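Gentamicin resistance protein (Enterococcus gallinarum, PDB 6CTZ) probably confers gentamicin and kanamycin resistance by phosphorylating the 2'' hydroxyl of aminoglycosides, with a guanine nucleotide as likely phosphate donor. Local coordinates at residues F27-I32 with R41-Q46; A49-K54 with F215-I220. The protein carries 2 engineered substitutions. All coordinates share one frame; numbering follows the deposited sequence.

Interaction 1 of 2, residues F27-I32 with R41-Q46; sequences FRNYAI and RFPKSQ. With GDP (guanosine-5'-diphosphate), chain B; KAN (kanamycin a), chain E.
The amide of N29 lies stacked on the guanidinium of R41, the two planes only 19° apart, with ND2 offset toward the rim of the guanidinium and 3.2 Å from NH2. Both nitrogens are donors and do not bond to each other; each turns to the nucleotide instead. ND2 of N29 gives a hydrogen bond to O1B of GDP at 3.0 Å, while R41 approaches the alpha phosphate edge-on, NE and NH2 both donating to O1A, NE at 2.7 Å. The R41 chain runs extended from CG to NE, with CG anti to the backbone N (chi1 -172°), which carries the guanidinium along the sheet to the diphosphate. Its NH1 forms a salt bridge with E55, probably the counterpart of the lysine–glutamate pair of protein kinases. Backbone N-H groups finish the grip on the beta phosphate: N of R28 and N of N29 converge on O3B, the latter at 2.8 Å. Next to them the F27 ring lays one face against C13 of kanamycin.

Behind this first shell, two hydrogen bonds in opposite directions join Y30 and F42, and N of K44 reaches O of R28 at 2.8 Å from above the carbonyl plane. In the conformer modelled here, one of two, K44 runs back over the turn, CD passing N of N29, and NZ hydrogen-bonds O of G26. Water 2 donates to OD1 of N29 and, weakly, to O of R41. On the sheet face away from the nucleotide, CD1 of I32 meets the edge of the F42 ring, which also stacks on F85.

The turn between strands 20-25 and 29-34 is the phosphate-binding loop, and strand 38-43 adds R41 from the neighbouring strand of the antiparallel sheet, as in the N-terminal lobe of the protein-kinase-like fold.

Interaction 2 of 2, residues A49-K54 with F215-I220; sequences ADELNK and FGDAAI. With KAN (kanamycin a), chain E.
K54 reaches from helix 46-62 into the turn at F215-A218 and its NZ is held by two backbone carbonyls, O of G216 at 2.7 Å and O of A218 at 2.8 Å. The two bonds differ in geometry: NZ lies in the carbonyl plane of A218, on a lone pair, but sits 51° out of the plane of the G216 carbonyl. A bend at chi3 (67°) in an otherwise extended chain swings the ammonium in between them. The turn is type I, closed by N of A218 donating to O of F215. This is the close-packed part: CG of E51 rests 3.3 Å from O of G216, and the backbones come closest at E51 and G216.

Toward the kanamycin site direct contact gives way to water. The carboxylates of E51 and D217 are turned 68° to each other, and OE2 of E51 stays 3.9 Å from OD1 of D217. Water 3 donates to OE1 of E51 and OD1 of D217; water 4 donates to OE2 of E51 and the same OD1, at 2.6 Å each. Beyond them OD2 of D217 accepts a hydrogen bond from N4 of kanamycin at 2.8 Å, and OE2 of E51 pairs with R28.

Two acids facing each other across water suit cations: magnesium has been seen at E51 and D217 in this protein, and here the waters, R28 and the drug's amine probably ease their repulsion, while K54, by holding two carbonyls of the turn, probably helps to position D217 for the antibiotic.

How the interactions relate
Interaction 1 is a local hairpin contact, only partly buried, with its outer end at K44 exposed; interaction 2 is smaller but buried, and joins helix 46-62 to a loop 161 residues further along the chain. Strand 38-43 runs on into that helix, and the two contacts meet directly: R28 NH1 and E51 OE2 form a salt bridge of 2.6 Å, and P43 packs on A49 and L52. Regular backbone pairing and donors directed at phosphate mark 27-32 with 41-46, whereas 49-54 with 215-220 relies on a lysine at carbonyls and on water-linked acids. Both reach kanamycin, through the F27 ring in one and the D217 carboxylate in the other.

Interaction 1 of 2, residues F27-I32 with R41-Q46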
loop_
_atom_site.group_PDB
_atom_site.type_symbol
_atom_site.label_atom_id
_atom_site.label_comp_id
_atom_site.label_asym_id
_atom_site.label_seq_id
_atom_site.Cartn_x
_atom_site.Cartn_y
_atom_site.Cartn_z
ATOM N N PHE A 27 -6.211 7.180 -3.440
ATOM C CA PHE A 27 -7.617 6.931 -3.295
ATOM C C PHE A 27 -8.199 7.531 -2.025
ATOM O O PHE A 27 -9.338 7.757 -1.984
ATOM C CB PHE A 27 -7.931 5.401 -3.227
ATOM C CG PHE A 27 -7.710 4.602 -4.513
ATOM C CD1 PHE A 27 -7.153 5.127 -5.617
ATOM C CD2 PHE A 27 -8.109 3.292 -4.560
ATOM C CE1 PHE A 27 -6.955 4.355 -6.770
ATOM C CE2 PHE A 27 -7.904 2.518 -5.685
ATOM C CZ PHE A 27 -7.350 3.073 -6.796
ATOM N N ARG A 28 -7.383 7.774 -1.021
ATOM C CA ARG A 28 -7.881 8.216 0.266
ATOM C C ARG A 28 -7.409 9.566 0.792
ATOM O O ARG A 28 -7.961 10.040 1.719
ATOM C CB ARG A 28 -7.546 7.116 1.302
ATOM C CG ARG A 28 -8.219 5.769 1.028
ATOM C CD ARG A 28 -9.476 5.583 1.838
ATOM N NE ARG A 28 -10.516 4.741 1.232
ATOM C CZ ARG A 28 -10.732 3.471 1.478
ATOM N NH1 ARG A 28 -9.975 2.784 2.297
ATOM N NH2 ARG A 28 -11.712 2.858 0.899
ATOM N N ASN A 29 -6.392 10.127 0.201
ATOM C CA ASN A 29 -5.824 11.377 0.671
ATOM C C ASN A 29 -5.311 12.283 -0.420
ATOM O O ASN A 29 -4.843 11.847 -1.403
ATOM C CB ASN A 29 -4.619 11.098 1.590
ATOM C CG ASN A 29 -4.990 10.388 2.848
ATOM O OD1 ASN A 29 -5.501 10.962 3.751
ATOM N ND2 ASN A 29 -4.793 9.122 2.852
ATOM N N TYR A 30 -5.405 13.576 -0.174
ATOM C CA TYR A 30 -4.825 14.604 -1.028
ATOM C C TYR A 30 -3.703 15.276 -0.248
ATOM O O TYR A 30 -3.917 15.729 0.881
ATOM C CB TYR A 30 -5.903 15.624 -1.398
ATOM C CG TYR A 30 -5.426 16.814 -2.186
ATOM C CD1 TYR A 30 -4.793 16.660 -3.411
ATOM C CD2 TYR A 30 -5.630 18.100 -1.713
ATOM C CE1 TYR A 30 -4.369 17.760 -4.140
ATOM C CE2 TYR A 30 -5.217 19.207 -2.436
ATOM C CZ TYR A 30 -4.579 19.030 -3.645
ATOM O OH TYR A 30 -4.158 20.128 -4.366
ATOM N N ALA A 31 -2.508 15.321 -0.831
ATOM C CA ALA A 31 -1.334 15.860 -0.154
ATOM C C ALA A 31 -0.844 17.103 -0.881
ATOM O O ALA A 31 -0.724 17.110 -2.114
ATOM C CB ALA A 31 -0.204 14.828 -0.072
ATOM N N ILE A 32 -0.554 18.151 -0.113
ATOM C CA ILE A 32 0.031 19.378 -0.636
ATOM C C ILE A 32 1.338 19.642 0.098
ATOM O O ILE A 32 1.590 19.122 1.186
ATOM C CB ILE A 32 -0.921 20.582 -0.530
ATOM C CG1 ILE A 32 -1.248 20.895 0.934
ATOM C CG2 ILE A 32 -2.183 20.301 -1.320
ATOM C CD1 ILE A 32 -2.086 22.158 1.110
ATOM N N ARG A 41 -1.839 16.647 4.607
ATOM C CA ARG A 41 -2.466 15.483 4.003
ATOM C C ARG A 41 -3.909 15.415 4.479
ATOM O O ARG A 41 -4.167 15.309 5.688
ATOM C CB ARG A 41 -1.683 14.228 4.380
ATOM C CG ARG A 41 -2.120 12.964 3.670
ATOM C CD ARG A 41 -1.180 11.873 4.113
ATOM N NE ARG A 41 -1.449 10.496 3.715
ATOM C CZ ARG A 41 -1.862 9.554 4.559
ATOM N NH1 ARG A 41 -2.183 9.861 5.812
ATOM N NH2 ARG A 41 -1.949 8.295 4.155
ATOM N N PHE A 42 -4.836 15.476 3.525
ATOM C CA PHE A 42 -6.257 15.670 3.781
ATOM C C PHE A 42 -7.041 14.454 3.318
ATOM O O PHE A 42 -7.044 14.152 2.112
ATOM C CB PHE A 42 -6.742 16.906 3.025
ATOM C CG PHE A 42 -6.145 18.193 3.518
ATOM C CD1 PHE A 42 -6.747 18.907 4.546
ATOM C CD2 PHE A 42 -4.987 18.695 2.945
ATOM C CE1 PHE A 42 -6.200 20.101 4.999
ATOM C CE2 PHE A 42 -4.435 19.887 3.390
ATOM C CZ PHE A 42 -5.043 20.589 4.421
ATOM N N PRO A 43 -7.726 13.746 4.216
ATOM C CA PRO A 43 -8.556 12.612 3.787
ATOM C C PRO A 43 -9.614 13.007 2.769
ATOM O O PRO A 43 -10.142 14.120 2.778
ATOM C CB PRO A 43 -9.200 12.137 5.094
ATOM C CG PRO A 43 -8.176 12.489 6.138
ATOM C CD PRO A 43 -7.611 13.822 5.683
ATOM N N LYS A 44 -9.932 12.058 1.891
ATOM C CA LYS A 44 -10.921 12.275 0.845
ATOM C C LYS A 44 -12.283 11.680 1.176
ATOM O O LYS A 44 -13.217 11.830 0.383
ATOM C CB LYS A 44 -10.404 11.731 -0.493
ATOM C CG LYS A 44 -9.214 12.512 -1.052
ATOM C CD LYS A 44 -8.487 11.756 -2.164
ATOM C CE LYS A 44 -9.394 11.462 -3.349
ATOM N NZ LYS A 44 -8.629 10.933 -4.514
ATOM N N SER A 45 -12.425 11.025 2.325
ATOM C CA SER A 45 -13.674 10.358 2.682
ATOM C C SER A 45 -13.624 10.013 4.162
ATOM O O SER A 45 -12.581 10.132 4.812
ATOM C CB SER A 45 -13.828 9.060 1.900
ATOM O OG SER A 45 -12.796 8.161 2.285
ATOM N N GLN A 46 -14.765 9.541 4.678
ATOM C CA GLN A 46 -14.796 9.050 6.052
ATOM C C GLN A 46 -13.884 7.840 6.226
ATOM O O GLN A 46 -13.258 7.674 7.279
ATOM C CB GLN A 46 -16.232 8.727 6.473
ATOM C CG GLN A 46 -16.373 8.241 7.915
ATOM C CD GLN A 46 -16.012 9.304 8.945
ATOM O OE1 GLN A 46 -15.006 9.187 9.651
ATOM N NE2 GLN A 46 -16.842 10.340 9.044
HETATM P PB GDP B . -3.280 7.786 -0.376
HETATM O O1B GDP B . -3.524 7.162 0.977
HETATM O O2B GDP B . -2.605 6.827 -1.335
HETATM O O3B GDP B . -4.524 8.440 -0.933
HETATM O O3A GDP B . -2.266 9.014 -0.092
HETATM P PA GDP B . -0.677 8.971 0.223
HETATM O O1A GDP B . -0.428 8.980 1.701
HETATM O O2A GDP B . -0.029 7.817 -0.523
HETATM O "O5'" GDP B . -0.221 10.419 -0.353
HETATM C "C5'" GDP B . -0.522 10.747 -1.703
HETATM C "C4'" GDP B . 0.768 11.014 -2.442
HETATM O "O4'" GDP B . 1.366 12.196 -1.909
HETATM C "C3'" GDP B . 1.836 9.945 -2.282
HETATM O "O3'" GDP B . 1.628 8.819 -3.142
HETATM C "C2'" GDP B . 3.063 10.727 -2.677
HETATM O "O2'" GDP B . 3.111 10.901 -4.098
HETATM C "C1'" GDP B . 2.775 12.091 -2.070
HETATM N N9 GDP B . 3.385 12.186 -0.729
HETATM C C8 GDP B . 2.782 12.033 0.472
HETATM N N7 GDP B . 3.695 12.206 1.463
HETATM C C5 GDP B . 4.881 12.476 0.884
HETATM C C6 GDP B . 6.255 12.745 1.329
HETATM O O6 GDP B . 6.536 12.784 2.542
HETATM N N1 GDP B . 7.172 12.968 0.375
HETATM C C2 GDP B . 6.900 12.939 -0.948
HETATM N N2 GDP B . 7.885 13.189 -1.832
HETATM N N3 GDP B . 5.663 12.688 -1.431
HETATM C C4 GDP B . 4.659 12.466 -0.558
HETATM C C1 KAN E . -3.375 -0.684 -10.019
HETATM C C2 KAN E . -3.572 -1.901 -10.923
HETATM C C3 KAN E . -2.402 -2.015 -11.879
HETATM C C4 KAN E . -2.346 -0.727 -12.684
HETATM C C5 KAN E . -2.192 0.486 -11.771
HETATM C C6 KAN E . -2.223 1.793 -12.558
HETATM C C7 KAN E . -1.104 0.202 -5.313
HETATM C C8 KAN E . -2.502 0.643 -5.737
HETATM C C9 KAN E . -2.952 -0.148 -6.969
HETATM C C10 KAN E . -1.958 -0.018 -8.123
HETATM C C11 KAN E . -0.550 -0.402 -7.662
HETATM C C12 KAN E . -0.116 0.418 -6.452
HETATM C C13 KAN E . -4.565 1.135 -4.553
HETATM C C14 KAN E . -4.918 1.472 -3.113
HETATM C C15 KAN E . -5.082 0.165 -2.330
HETATM C C16 KAN E . -6.131 -0.709 -3.009
HETATM C C17 KAN E . -5.764 -0.912 -4.466
HETATM C C18 KAN E . -6.877 -1.673 -5.169
HETATM N N1 KAN E . -2.127 2.893 -11.617
HETATM N N2 KAN E . 0.424 -0.227 -8.734
HETATM N N3 KAN E . -0.697 0.947 -4.123
HETATM N N4 KAN E . -5.459 0.393 -0.940
HETATM O O5 KAN E . -3.189 0.536 -10.744
HETATM O O6 KAN E . -3.655 -3.074 -10.109
HETATM O O7 KAN E . -2.569 -3.132 -12.758
HETATM O O8 KAN E . -1.237 -0.792 -13.584
HETATM O O9 KAN E . -2.255 -0.947 -9.168
HETATM O O10 KAN E . -4.223 0.356 -7.412
HETATM O O11 KAN E . -3.347 0.394 -4.605
HETATM O O12 KAN E . -5.613 0.344 -5.106
HETATM O O13 KAN E . -3.883 2.305 -2.584
HETATM O O14 KAN E . -6.222 -2.005 -2.394
HETATM O O15 KAN E . -6.521 -1.866 -6.542
HETATM O O HOH W 1 -11.751 8.082 -0.705
HETATM O O HOH W 2 -4.107 12.256 6.029
#

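Interaction 2 of 2, residues A49-K54 with F215-I220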
loop_
_atom_site.group_PDB
_atom_site.type_symbol
_atom_site.label_atom_id
_atom_site.label_comp_id
_atom_site.label_asym_id
_atom_site.label_seq_id
_atom_site.Cartn_x
_atom_site.Cartn_y
_atom_site.Cartn_z
ATOM N N ALA A 49 -10.669 9.215 6.759
ATOM C CA ALA A 49 -10.578 9.725 8.124
ATOM C C ALA A 49 -10.287 8.604 9.116
ATOM O O ALA A 49 -9.450 8.762 10.016
ATOM C CB ALA A 49 -11.869 10.452 8.498
ATOM N N ASP A 50 -10.963 7.458 8.966
ATOM C CA ASP A 50 -10.693 6.321 9.843
ATOM C C ASP A 50 -9.248 5.866 9.717
ATOM O O ASP A 50 -8.582 5.594 10.723
ATOM C CB ASP A 50 -11.617 5.152 9.495
ATOM C CG ASP A 50 -13.083 5.453 9.744
ATOM O OD1 ASP A 50 -13.387 6.382 10.519
ATOM O OD2 ASP A 50 -13.935 4.739 9.168
ATOM N N GLU A 51 -8.746 5.786 8.486
ATOM C CA GLU A 51 -7.379 5.328 8.282
ATOM C C GLU A 51 -6.380 6.324 8.860
ATOM O O GLU A 51 -5.356 5.930 9.429
ATOM C CB GLU A 51 -7.129 5.058 6.795
ATOM C CG GLU A 51 -7.990 3.903 6.279
ATOM C CD GLU A 51 -7.875 3.634 4.785
ATOM O OE1 GLU A 51 -7.210 4.392 4.055
ATOM O OE2 GLU A 51 -8.449 2.626 4.337
ATOM N N LEU A 52 -6.668 7.627 8.740
ATOM C CA LEU A 52 -5.773 8.628 9.308
ATOM C C LEU A 52 -5.773 8.563 10.830
ATOM O O LEU A 52 -4.714 8.676 11.458
ATOM C CB LEU A 52 -6.151 10.023 8.807
ATOM C CG LEU A 52 -5.278 11.131 9.392
ATOM C CD1 LEU A 52 -3.805 10.866 9.112
ATOM C CD2 LEU A 52 -5.696 12.486 8.846
ATOM N N ASN A 53 -6.943 8.366 11.442
ATOM C CA ASN A 53 -6.978 8.218 12.894
ATOM C C ASN A 53 -6.135 7.035 13.351
ATOM O O ASN A 53 -5.472 7.104 14.393
ATOM C CB ASN A 53 -8.415 8.119 13.394
ATOM C CG ASN A 53 -9.037 9.474 13.556
ATOM O OD1 ASN A 53 -8.371 10.406 13.998
ATOM N ND2 ASN A 53 -10.297 9.607 13.182
ATOM N N LYS A 54 -6.137 5.947 12.574
ATOM C CA LYS A 54 -5.253 4.820 12.850
ATOM C C LYS A 54 -3.788 5.230 12.731
ATOM O O LYS A 54 -2.988 4.965 13.632
ATOM C CB LYS A 54 -5.581 3.669 11.893
ATOM C CG LYS A 54 -4.563 2.529 11.880
ATOM C CD LYS A 54 -4.950 1.453 10.885
ATOM C CE LYS A 54 -4.878 1.924 9.439
ATOM N NZ LYS A 54 -5.529 0.930 8.526
ATOM N N PHE A 215 0.683 4.639 5.476
ATOM C CA PHE A 215 0.345 3.469 6.272
ATOM C C PHE A 215 -1.159 3.306 6.463
ATOM O O PHE A 215 -1.583 2.598 7.380
ATOM C CB PHE A 215 1.060 3.529 7.629
ATOM C CG PHE A 215 2.548 3.268 7.555
ATOM C CD1 PHE A 215 3.418 4.199 6.987
ATOM C CD2 PHE A 215 3.080 2.102 8.084
ATOM C CE1 PHE A 215 4.794 3.961 6.943
ATOM C CE2 PHE A 215 4.443 1.855 8.041
ATOM C CZ PHE A 215 5.306 2.788 7.464
ATOM N N GLY A 216 -1.973 3.920 5.600
ATOM C CA GLY A 216 -3.412 3.896 5.784
ATOM C C GLY A 216 -4.044 2.522 5.684
ATOM O O GLY A 216 -5.135 2.314 6.230
ATOM N N ASP A 217 -3.390 1.580 5.009
ATOM C CA ASP A 217 -3.887 0.217 4.905
ATOM C C ASP A 217 -3.288 -0.709 5.954
ATOM O O ASP A 217 -3.453 -1.924 5.856
ATOM C CB ASP A 217 -3.665 -0.330 3.491
ATOM C CG ASP A 217 -4.603 0.289 2.483
ATOM O OD1 ASP A 217 -5.840 0.203 2.673
ATOM O OD2 ASP A 217 -4.113 0.861 1.495
ATOM N N ALA A 218 -2.606 -0.171 6.961
ATOM C CA ALA A 218 -2.001 -1.026 7.975
ATOM C C ALA A 218 -3.055 -1.921 8.617
ATOM O O ALA A 218 -4.174 -1.491 8.916
ATOM C CB ALA A 218 -1.299 -0.190 9.046
ATOM N N ALA A 219 -2.694 -3.186 8.809
ATOM C CA ALA A 219 -3.651 -4.176 9.281
ATOM C C ALA A 219 -2.890 -5.275 10.002
ATOM O O ALA A 219 -1.682 -5.436 9.820
ATOM C CB ALA A 219 -4.458 -4.768 8.120
ATOM N N ILE A 220 -3.601 -6.020 10.842
ATOM C CA ILE A 220 -3.092 -7.287 11.356
ATOM C C ILE A 220 -3.607 -8.347 10.392
ATOM O O ILE A 220 -4.813 -8.617 10.344
ATOM C CB ILE A 220 -3.569 -7.560 12.790
ATOM C CG1 ILE A 220 -3.175 -6.403 13.720
ATOM C CG2 ILE A 220 -3.013 -8.899 13.267
ATOM C CD1 ILE A 220 -1.713 -6.053 13.673
HETATM C C1 KAN E . -3.375 -0.684 -10.019
HETATM C C2 KAN E . -3.572 -1.901 -10.923
HETATM C C3 KAN E . -2.402 -2.015 -11.879
HETATM C C4 KAN E . -2.346 -0.727 -12.684
HETATM C C5 KAN E . -2.192 0.486 -11.771
HETATM C C6 KAN E . -2.223 1.793 -12.558
HETATM C C7 KAN E . -1.104 0.202 -5.313
HETATM C C8 KAN E . -2.502 0.643 -5.737
HETATM C C9 KAN E . -2.952 -0.148 -6.969
HETATM C C10 KAN E . -1.958 -0.018 -8.123
HETATM C C11 KAN E . -0.550 -0.402 -7.662
HETATM C C12 KAN E . -0.116 0.418 -6.452
HETATM C C13 KAN E . -4.565 1.135 -4.553
HETATM C C14 KAN E . -4.918 1.472 -3.113
HETATM C C15 KAN E . -5.082 0.165 -2.330
HETATM C C16 KAN E . -6.131 -0.709 -3.009
HETATM C C17 KAN E . -5.764 -0.912 -4.466
HETATM C C18 KAN E . -6.877 -1.673 -5.169
HETATM N N1 KAN E . -2.127 2.893 -11.617
HETATM N N2 KAN E . 0.424 -0.227 -8.734
HETATM N N3 KAN E . -0.697 0.947 -4.123
HETATM N N4 KAN E . -5.459 0.393 -0.940
HETATM O O5 KAN E . -3.189 0.536 -10.744
HETATM O O6 KAN E . -3.655 -3.074 -10.109
HETATM O O7 KAN E . -2.569 -3.132 -12.758
HETATM O O8 KAN E . -1.237 -0.792 -13.584
HETATM O O9 KAN E . -2.255 -0.947 -9.168
HETATM O O10 KAN E . -4.223 0.356 -7.412
HETATM O O11 KAN E . -3.347 0.394 -4.605
HETATM O O12 KAN E . -5.613 0.344 -5.106
HETATM O O13 KAN E . -3.883 2.305 -2.584
HETATM O O14 KAN E . -6.222 -2.005 -2.394
HETATM O O15 KAN E . -6.521 -1.866 -6.542
HETATM O O HOH W 3 -6.521 2.878 1.755
HETATM O O HOH W 4 -7.719 0.158 4.403
#